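Local coordinates for mandelate racemase/muconate lactonizing enzyme-like protein (PDB 3RCY) that probably acts as an enzyme of the mandelate racemase/muconate lactonizing family within the enolase superfamily, binding magnesium, though its natural substrate and reaction are not established, at residues 312-324 with 337-351. Sequence-based numbering, arbitrary orientation.
Sequences LYAGPVEWAANVH and SIETPFHDALIKGSI
Pro316, in the first turn of helix 316-327, packs closely against the short helix 341-346. Its CG lies 3.4 Å from His343 O, its CD meets Leu346 CD2, and CB and CG meet Ile347 CG2. Beside it, His343 NE2 donates to Ala314 O near the imidazole plane (2.8 Å, 160° at the hydrogen). Thr340 OG1 lies in the ring plane at His343 ND1, 2.8 Å away, and also accepts from His343 N as N-cap. Both ring nitrogens are thus engaged, which fixes the ring's rotation. In this enolase-type barrel, the contact joins the loop after strand 307-308 and its helix to the chain leaving strand 335-336. Trp319 has CG anti to its backbone N (chi1 -173°), directing the indole between Ser337 and Ile351. Trp319 CZ3 touches Ile351 CG2 at 3.7 Å, with Ile351 O at the ring edge. Trp319 NE1 reaches Ser337 OG only weakly, at 3.2 Å; the stronger partner of that hydroxyl is Cys335 O. Replacing Trp319 with alanine would probably open a gap between Ser337 and Ile351. Across the two segments the fit is looser at Val317, whose CG2 is 4.4 Å from Ile347 CG2; Leu26 of strand 24-31 covers it. Beyond, Lys348 is exposed and salt-bridged to Glu369.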
ATOM      1  N   LEU A 312     -23.775  13.708  22.989  1.00 12.86           N
ATOM      2  CA  LEU A 312     -24.923  13.757  23.891  1.00 12.82           C
ATOM      3  C   LEU A 312     -26.236  13.886  23.136  1.00 13.34           C
ATOM      4  O   LEU A 312     -26.551  14.943  22.590  1.00 13.22           O
ATOM      5  CB  LEU A 312     -24.804  14.889  24.935  1.00 12.51           C
ATOM      6  CG  LEU A 312     -25.954  14.842  25.964  1.00 14.82           C
ATOM      7  CD1 LEU A 312     -25.736  13.745  27.019  1.00 12.80           C
ATOM      8  CD2 LEU A 312     -26.196  16.179  26.634  1.00 12.98           C
ATOM      9  N   TYR A 313     -26.995  12.799  23.089  1.00 14.29           N
ATOM     10  CA  TYR A 313     -28.421  12.916  22.821  1.00 15.01           C
ATOM     11  C   TYR A 313     -29.136  12.039  23.826  1.00 15.17           C
ATOM     12  O   TYR A 313     -29.718  11.012  23.484  1.00 15.34           O
ATOM     13  CB  TYR A 313     -28.812  12.589  21.368  1.00 15.83           C
ATOM     14  CG  TYR A 313     -30.126  13.249  21.022  1.00 19.14           C
ATOM     15  CD1 TYR A 313     -30.206  14.639  20.899  1.00 16.22           C
ATOM     16  CD2 TYR A 313     -31.301  12.503  20.887  1.00 16.51           C
ATOM     17  CE1 TYR A 313     -31.413  15.271  20.619  1.00 19.68           C
ATOM     18  CE2 TYR A 313     -32.522  13.127  20.600  1.00 19.65           C
ATOM     19  CZ  TYR A 313     -32.566  14.511  20.471  1.00 16.85           C
ATOM     20  OH  TYR A 313     -33.756  15.154  20.202  1.00 20.58           O
ATOM     21  N   ALA A 314     -29.060  12.467  25.081  1.00 15.05           N
ATOM     22  CA  ALA A 314     -29.499  11.679  26.216  1.00 15.12           C
ATOM     23  C   ALA A 314     -29.570  12.605  27.428  1.00 15.01           C
ATOM     24  O   ALA A 314     -29.583  13.829  27.276  1.00 15.32           O
ATOM     25  CB  ALA A 314     -28.530  10.526  26.459  1.00 15.02           C
ATOM     26  N   GLY A 315     -29.604  12.029  28.625  1.00 14.49           N
ATOM     27  CA  GLY A 315     -29.816  12.813  29.841  1.00 14.11           C
ATOM     28  C   GLY A 315     -28.563  13.443  30.422  1.00 13.73           C
ATOM     29  O   GLY A 315     -27.457  13.264  29.892  1.00 12.83           O
ATOM     30  N   PRO A 316     -28.734  14.197  31.522  1.00 13.92           N
ATOM     31  CA  PRO A 316     -27.668  14.975  32.148  1.00 13.64           C
ATOM     32  C   PRO A 316     -26.663  14.127  32.932  1.00 13.21           C
ATOM     33  O   PRO A 316     -25.602  14.629  33.309  1.00 13.52           O
ATOM     34  CB  PRO A 316     -28.435  15.893  33.103  1.00 13.86           C
ATOM     35  CG  PRO A 316     -29.673  15.110  33.449  1.00 15.53           C
ATOM     36  CD  PRO A 316     -30.038  14.417  32.179  1.00 14.08           C
ATOM     37  N   VAL A 317     -27.004  12.870  33.198  1.00 12.41           N
ATOM     38  CA  VAL A 317     -26.092  11.961  33.895  1.00 12.28           C
ATOM     39  C   VAL A 317     -24.982  11.526  32.944  1.00 12.10           C
ATOM     40  O   VAL A 317     -23.801  11.609  33.285  1.00 12.14           O
ATOM     41  CB  VAL A 317     -26.825  10.723  34.507  1.00 12.40           C
ATOM     42  CG1 VAL A 317     -25.818   9.714  35.054  1.00 11.89           C
ATOM     43  CG2 VAL A 317     -27.780  11.159  35.620  1.00 12.06           C
ATOM     44  N   GLU A 318     -25.349  11.079  31.743  1.00 12.31           N
ATOM     45  CA  GLU A 318     -24.329  10.790  30.741  1.00 12.51           C
ATOM     46  C   GLU A 318     -23.516  12.049  30.432  1.00 12.60           C
ATOM     47  O   GLU A 318     -22.309  11.980  30.237  1.00 11.91           O
ATOM     48  CB  GLU A 318     -24.925  10.218  29.454  1.00 12.81           C
ATOM     49  CG  GLU A 318     -23.845   9.607  28.569  1.00 14.11           C
ATOM     50  CD  GLU A 318     -24.268   9.423  27.128  1.00 13.57           C
ATOM     51  OE1 GLU A 318     -24.858  10.361  26.538  1.00 14.40           O
ATOM     52  OE2 GLU A 318     -23.980   8.344  26.575  1.00 13.68           O
ATOM     53  N   TRP A 319     -24.183  13.202  30.415  1.00 13.28           N
ATOM     54  CA  TRP A 319     -23.497  14.465  30.165  1.00 13.72           C
ATOM     55  C   TRP A 319     -22.463  14.785  31.246  1.00 13.44           C
ATOM     56  O   TRP A 319     -21.400  15.306  30.939  1.00 13.32           O
ATOM     57  CB  TRP A 319     -24.503  15.605  30.037  1.00 15.01           C
ATOM     58  CG  TRP A 319     -23.893  16.903  29.626  1.00 17.27           C
ATOM     59  CD1 TRP A 319     -23.193  17.164  28.472  1.00 16.12           C
ATOM     60  CD2 TRP A 319     -23.931  18.129  30.355  1.00 16.78           C
ATOM     61  NE1 TRP A 319     -22.796  18.479  28.447  1.00 16.60           N
ATOM     62  CE2 TRP A 319     -23.238  19.097  29.587  1.00 17.37           C
ATOM     63  CE3 TRP A 319     -24.483  18.508  31.587  1.00 17.96           C
ATOM     64  CZ2 TRP A 319     -23.087  20.419  30.011  1.00 17.51           C
ATOM     65  CZ3 TRP A 319     -24.325  19.828  32.010  1.00 18.32           C
ATOM     66  CH2 TRP A 319     -23.637  20.764  31.222  1.00 17.71           C
ATOM     67  N   ALA A 320     -22.781  14.483  32.506  1.00 13.45           N
ATOM     68  CA  ALA A 320     -21.817  14.672  33.597  1.00 13.39           C
ATOM     69  C   ALA A 320     -20.568  13.812  33.390  1.00 13.05           C
ATOM     70  O   ALA A 320     -19.446  14.280  33.609  1.00 12.41           O
ATOM     71  CB  ALA A 320     -22.450  14.388  34.956  1.00 13.25           C
ATOM     72  N   ALA A 321     -20.765  12.569  32.955  1.00 13.17           N
ATOM     73  CA  ALA A 321     -19.645  11.697  32.595  1.00 13.15           C
ATOM     74  C   ALA A 321     -18.792  12.345  31.507  1.00 13.36           C
ATOM     75  O   ALA A 321     -17.562  12.411  31.632  1.00 13.66           O
ATOM     76  CB  ALA A 321     -20.131  10.296  32.170  1.00 12.32           C
ATOM     77  N   ASN A 322     -19.450  12.858  30.467  1.00 13.37           N
ATOM     78  CA  ASN A 322     -18.772  13.577  29.379  1.00 13.18           C
ATOM     79  C   ASN A 322     -17.885  14.723  29.876  1.00 13.29           C
ATOM     80  O   ASN A 322     -16.782  14.938  29.368  1.00 13.10           O
ATOM     81  CB  ASN A 322     -19.790  14.135  28.381  1.00 13.29           C
ATOM     82  CG  ASN A 322     -20.545  13.052  27.627  1.00 14.07           C
ATOM     83  OD1 ASN A 322     -20.224  11.869  27.714  1.00 13.48           O
ATOM     84  ND2 ASN A 322     -21.553  13.462  26.873  1.00 13.43           N
ATOM     85  N   VAL A 323     -18.392  15.467  30.856  1.00 12.85           N
ATOM     86  CA  VAL A 323     -17.699  16.644  31.365  1.00 12.36           C
ATOM     87  C   VAL A 323     -16.437  16.268  32.138  1.00 12.66           C
ATOM     88  O   VAL A 323     -15.375  16.855  31.910  1.00 12.65           O
ATOM     89  CB  VAL A 323     -18.653  17.549  32.196  1.00 12.33           C
ATOM     90  CG1 VAL A 323     -17.879  18.634  32.946  1.00 12.38           C
ATOM     91  CG2 VAL A 323     -19.703  18.184  31.270  1.00 12.07           C
ATOM     92  N   HIS A 324     -16.541  15.285  33.035  1.00 12.78           N
ATOM     93  CA  HIS A 324     -15.356  14.792  33.754  1.00 12.78           C
ATOM     94  C   HIS A 324     -14.295  14.193  32.826  1.00 12.55           C
ATOM     95  O   HIS A 324     -13.085  14.426  33.004  1.00 12.08           O
ATOM     96  CB  HIS A 324     -15.779  13.791  34.830  1.00 13.03           C
ATOM     97  CG  HIS A 324     -16.446  14.451  35.989  1.00 14.22           C
ATOM     98  ND1 HIS A 324     -15.737  14.988  37.040  1.00 13.75           N
ATOM     99  CD2 HIS A 324     -17.748  14.748  36.217  1.00 14.08           C
ATOM    100  CE1 HIS A 324     -16.578  15.544  37.894  1.00 14.96           C
ATOM    101  NE2 HIS A 324     -17.804  15.424  37.413  1.00 14.35           N
ATOM    102  N   SER A 337     -24.136  19.502  24.169  1.00 14.20           N
ATOM    103  CA  SER A 337     -24.962  19.831  25.325  1.00 14.69           C
ATOM    104  C   SER A 337     -26.414  20.086  24.918  1.00 14.74           C
ATOM    105  O   SER A 337     -26.702  20.497  23.786  1.00 14.52           O
ATOM    106  CB  SER A 337     -24.391  21.052  26.065  1.00 14.94           C
ATOM    107  OG  SER A 337     -23.006  20.878  26.353  1.00 19.55           O
ATOM    108  N   ILE A 338     -27.327  19.823  25.848  1.00 14.98           N
ATOM    109  CA  ILE A 338     -28.753  20.031  25.620  1.00 15.36           C
ATOM    110  C   ILE A 338     -29.313  20.817  26.800  1.00 16.21           C
ATOM    111  O   ILE A 338     -29.265  20.359  27.954  1.00 16.32           O
ATOM    112  CB  ILE A 338     -29.534  18.692  25.454  1.00 15.28           C
ATOM    113  CG1 ILE A 338     -28.880  17.798  24.386  1.00 15.04           C
ATOM    114  CG2 ILE A 338     -31.014  18.977  25.109  1.00 15.36           C
ATOM    115  CD1 ILE A 338     -29.503  16.397  24.258  1.00 14.93           C
ATOM    116  N   GLU A 339     -29.823  22.009  26.512  1.00 16.85           N
ATOM    117  CA  GLU A 339     -30.359  22.874  27.553  1.00 18.10           C
ATOM    118  C   GLU A 339     -31.882  22.789  27.589  1.00 17.98           C
ATOM    119  O   GLU A 339     -32.553  23.353  26.728  1.00 18.17           O
ATOM    120  CB  GLU A 339     -29.909  24.317  27.314  1.00 19.59           C
ATOM    121  CG  GLU A 339     -29.971  25.215  28.536  1.00 34.15           C
ATOM    122  CD  GLU A 339     -29.881  26.701  28.188  1.00 21.83           C
ATOM    123  OE1 GLU A 339     -29.525  27.029  27.029  1.00 34.51           O
ATOM    124  OE2 GLU A 339     -30.173  27.539  29.074  1.00 34.67           O
ATOM    125  N   THR A 340     -32.418  22.073  28.576  1.00 17.21           N
ATOM    126  CA  THR A 340     -33.870  22.020  28.799  1.00 16.87           C
ATOM    127  C   THR A 340     -34.141  22.099  30.291  1.00 16.52           C
ATOM    128  O   THR A 340     -33.266  21.750  31.092  1.00 16.28           O
ATOM    129  CB  THR A 340     -34.551  20.731  28.226  1.00 16.60           C
ATOM    130  OG1 THR A 340     -34.231  19.600  29.045  1.00 16.31           O
ATOM    131  CG2 THR A 340     -34.147  20.465  26.774  1.00 16.72           C
ATOM    132  N   PRO A 341     -35.350  22.562  30.682  1.00 16.53           N
ATOM    133  CA  PRO A 341     -35.684  22.574  32.105  1.00 16.76           C
ATOM    134  C   PRO A 341     -35.534  21.192  32.755  1.00 16.81           C
ATOM    135  O   PRO A 341     -35.054  21.097  33.882  1.00 17.29           O
ATOM    136  CB  PRO A 341     -37.152  23.043  32.122  1.00 17.22           C
ATOM    137  CG  PRO A 341     -37.293  23.843  30.866  1.00 22.73           C
ATOM    138  CD  PRO A 341     -36.436  23.129  29.859  1.00 16.85           C
ATOM    139  N   PHE A 342     -35.924  20.135  32.044  1.00 16.56           N
ATOM    140  CA  PHE A 342     -35.889  18.777  32.604  1.00 16.55           C
ATOM    141  C   PHE A 342     -34.456  18.269  32.804  1.00 16.32           C
ATOM    142  O   PHE A 342     -34.147  17.710  33.862  1.00 16.30           O
ATOM    143  CB  PHE A 342     -36.707  17.798  31.746  1.00 16.29           C
ATOM    144  CG  PHE A 342     -36.889  16.436  32.375  1.00 19.88           C
ATOM    145  CD1 PHE A 342     -37.732  16.265  33.471  1.00 17.03           C
ATOM    146  CD2 PHE A 342     -36.223  15.328  31.865  1.00 16.22           C
ATOM    147  CE1 PHE A 342     -37.905  15.005  34.059  1.00 20.42           C
ATOM    148  CE2 PHE A 342     -36.384  14.063  32.441  1.00 19.64           C
ATOM    149  CZ  PHE A 342     -37.229  13.900  33.537  1.00 16.86           C
ATOM    150  N   HIS A 343     -33.589  18.466  31.801  1.00 15.73           N
ATOM    151  CA  HIS A 343     -32.152  18.181  31.958  1.00 15.59           C
ATOM    152  C   HIS A 343     -31.599  18.839  33.220  1.00 15.78           C
ATOM    153  O   HIS A 343     -30.943  18.184  34.037  1.00 15.78           O
ATOM    154  CB  HIS A 343     -31.338  18.708  30.766  1.00 14.95           C
ATOM    155  CG  HIS A 343     -31.245  17.763  29.607  1.00 14.91           C
ATOM    156  ND1 HIS A 343     -32.130  17.793  28.550  1.00 14.78           N
ATOM    157  CD2 HIS A 343     -30.339  16.797  29.312  1.00 14.47           C
ATOM    158  CE1 HIS A 343     -31.786  16.876  27.663  1.00 14.44           C
ATOM    159  NE2 HIS A 343     -30.705  16.256  28.101  1.00 14.26           N
ATOM    160  N   ASP A 344     -31.850  20.141  33.362  1.00 15.86           N
ATOM    161  CA  ASP A 344     -31.311  20.908  34.489  1.00 16.43           C
ATOM    162  C   ASP A 344     -31.871  20.433  35.829  1.00 16.63           C
ATOM    163  O   ASP A 344     -31.118  20.224  36.784  1.00 16.57           O
ATOM    164  CB  ASP A 344     -31.561  22.409  34.300  1.00 17.43           C
ATOM    165  CG  ASP A 344     -30.729  23.259  35.245  1.00 23.31           C
ATOM    166  OD1 ASP A 344     -29.502  23.387  35.034  1.00 17.76           O
ATOM    167  OD2 ASP A 344     -31.304  23.805  36.203  1.00 18.45           O
ATOM    168  N   ALA A 345     -33.188  20.231  35.885  1.00 16.86           N
ATOM    169  CA  ALA A 345     -33.856  19.815  37.118  1.00 16.93           C
ATOM    170  C   ALA A 345     -33.451  18.413  37.580  1.00 16.63           C
ATOM    171  O   ALA A 345     -33.353  18.153  38.786  1.00 16.58           O
ATOM    172  CB  ALA A 345     -35.382  19.918  36.967  1.00 17.45           C
ATOM    173  N   LEU A 346     -33.212  17.513  36.626  1.00 16.44           N
ATOM    174  CA  LEU A 346     -32.843  16.127  36.948  1.00 16.36           C
ATOM    175  C   LEU A 346     -31.526  16.023  37.723  1.00 16.51           C
ATOM    176  O   LEU A 346     -31.360  15.128  38.553  1.00 16.93           O
ATOM    177  CB  LEU A 346     -32.786  15.270  35.680  1.00 16.44           C
ATOM    178  CG  LEU A 346     -32.642  13.755  35.855  1.00 15.66           C
ATOM    179  CD1 LEU A 346     -33.710  13.172  36.805  1.00 16.80           C
ATOM    180  CD2 LEU A 346     -32.684  13.059  34.495  1.00 16.78           C
ATOM    181  N   ILE A 347     -30.590  16.930  37.455  1.00 16.00           N
ATOM    182  CA  ILE A 347     -29.370  16.991  38.262  1.00 16.15           C
ATOM    183  C   ILE A 347     -29.298  18.236  39.155  1.00 16.61           C
ATOM    184  O   ILE A 347     -28.219  18.611  39.623  1.00 16.87           O
ATOM    185  CB  ILE A 347     -28.076  16.817  37.421  1.00 15.90           C
ATOM    186  CG1 ILE A 347     -27.941  17.928  36.360  1.00 12.59           C
ATOM    187  CG2 ILE A 347     -28.021  15.389  36.829  1.00 12.22           C
ATOM    188  CD1 ILE A 347     -26.527  18.037  35.745  1.00 15.04           C
ATOM    189  N   LYS A 348     -30.458  18.849  39.396  1.00 16.94           N
ATOM    190  CA  LYS A 348     -30.602  20.015  40.282  1.00 18.05           C
ATOM    191  C   LYS A 348     -29.608  21.147  39.972  1.00 17.88           C
ATOM    192  O   LYS A 348     -29.027  21.743  40.877  1.00 17.83           O
ATOM    193  CB  LYS A 348     -30.538  19.597  41.765  1.00 19.30           C
ATOM    194  CG  LYS A 348     -31.536  18.502  42.149  1.00 20.01           C
ATOM    195  CD  LYS A 348     -31.634  18.295  43.656  1.00 21.18           C
ATOM    196  CE  LYS A 348     -32.623  17.173  43.985  1.00 20.85           C
ATOM    197  NZ  LYS A 348     -32.690  16.874  45.448  1.00 22.95           N
ATOM    198  N   GLY A 349     -29.420  21.430  38.685  1.00 17.88           N
ATOM    199  CA  GLY A 349     -28.522  22.504  38.242  1.00 18.10           C
ATOM    200  C   GLY A 349     -27.057  22.358  38.622  1.00 18.00           C
ATOM    201  O   GLY A 349     -26.326  23.352  38.662  1.00 18.02           O
ATOM    202  N   SER A 350     -26.632  21.119  38.870  1.00 17.55           N
ATOM    203  CA  SER A 350     -25.301  20.804  39.405  1.00 17.63           C
ATOM    204  C   SER A 350     -24.166  21.184  38.462  1.00 17.94           C
ATOM    205  O   SER A 350     -23.104  21.599  38.915  1.00 18.55           O
ATOM    206  CB  SER A 350     -25.195  19.306  39.724  1.00 17.00           C
ATOM    207  OG  SER A 350     -25.949  18.983  40.874  1.00 29.18           O
ATOM    208  N   ILE A 351     -24.396  21.010  37.160  1.00 17.66           N
ATOM    209  CA  ILE A 351     -23.433  21.362  36.116  1.00 17.73           C
ATOM    210  C   ILE A 351     -24.202  22.084  35.014  1.00 17.52           C
ATOM    211  O   ILE A 351     -25.252  21.616  34.598  1.00 17.10           O
ATOM    212  CB  ILE A 351     -22.741  20.105  35.516  1.00 17.92           C
ATOM    213  CG1 ILE A 351     -22.117  19.234  36.618  1.00 18.13           C
ATOM    214  CG2 ILE A 351     -21.673  20.502  34.495  1.00 18.14           C
ATOM    215  CD1 ILE A 351     -21.689  17.848  36.133  1.00 18.35           C
TER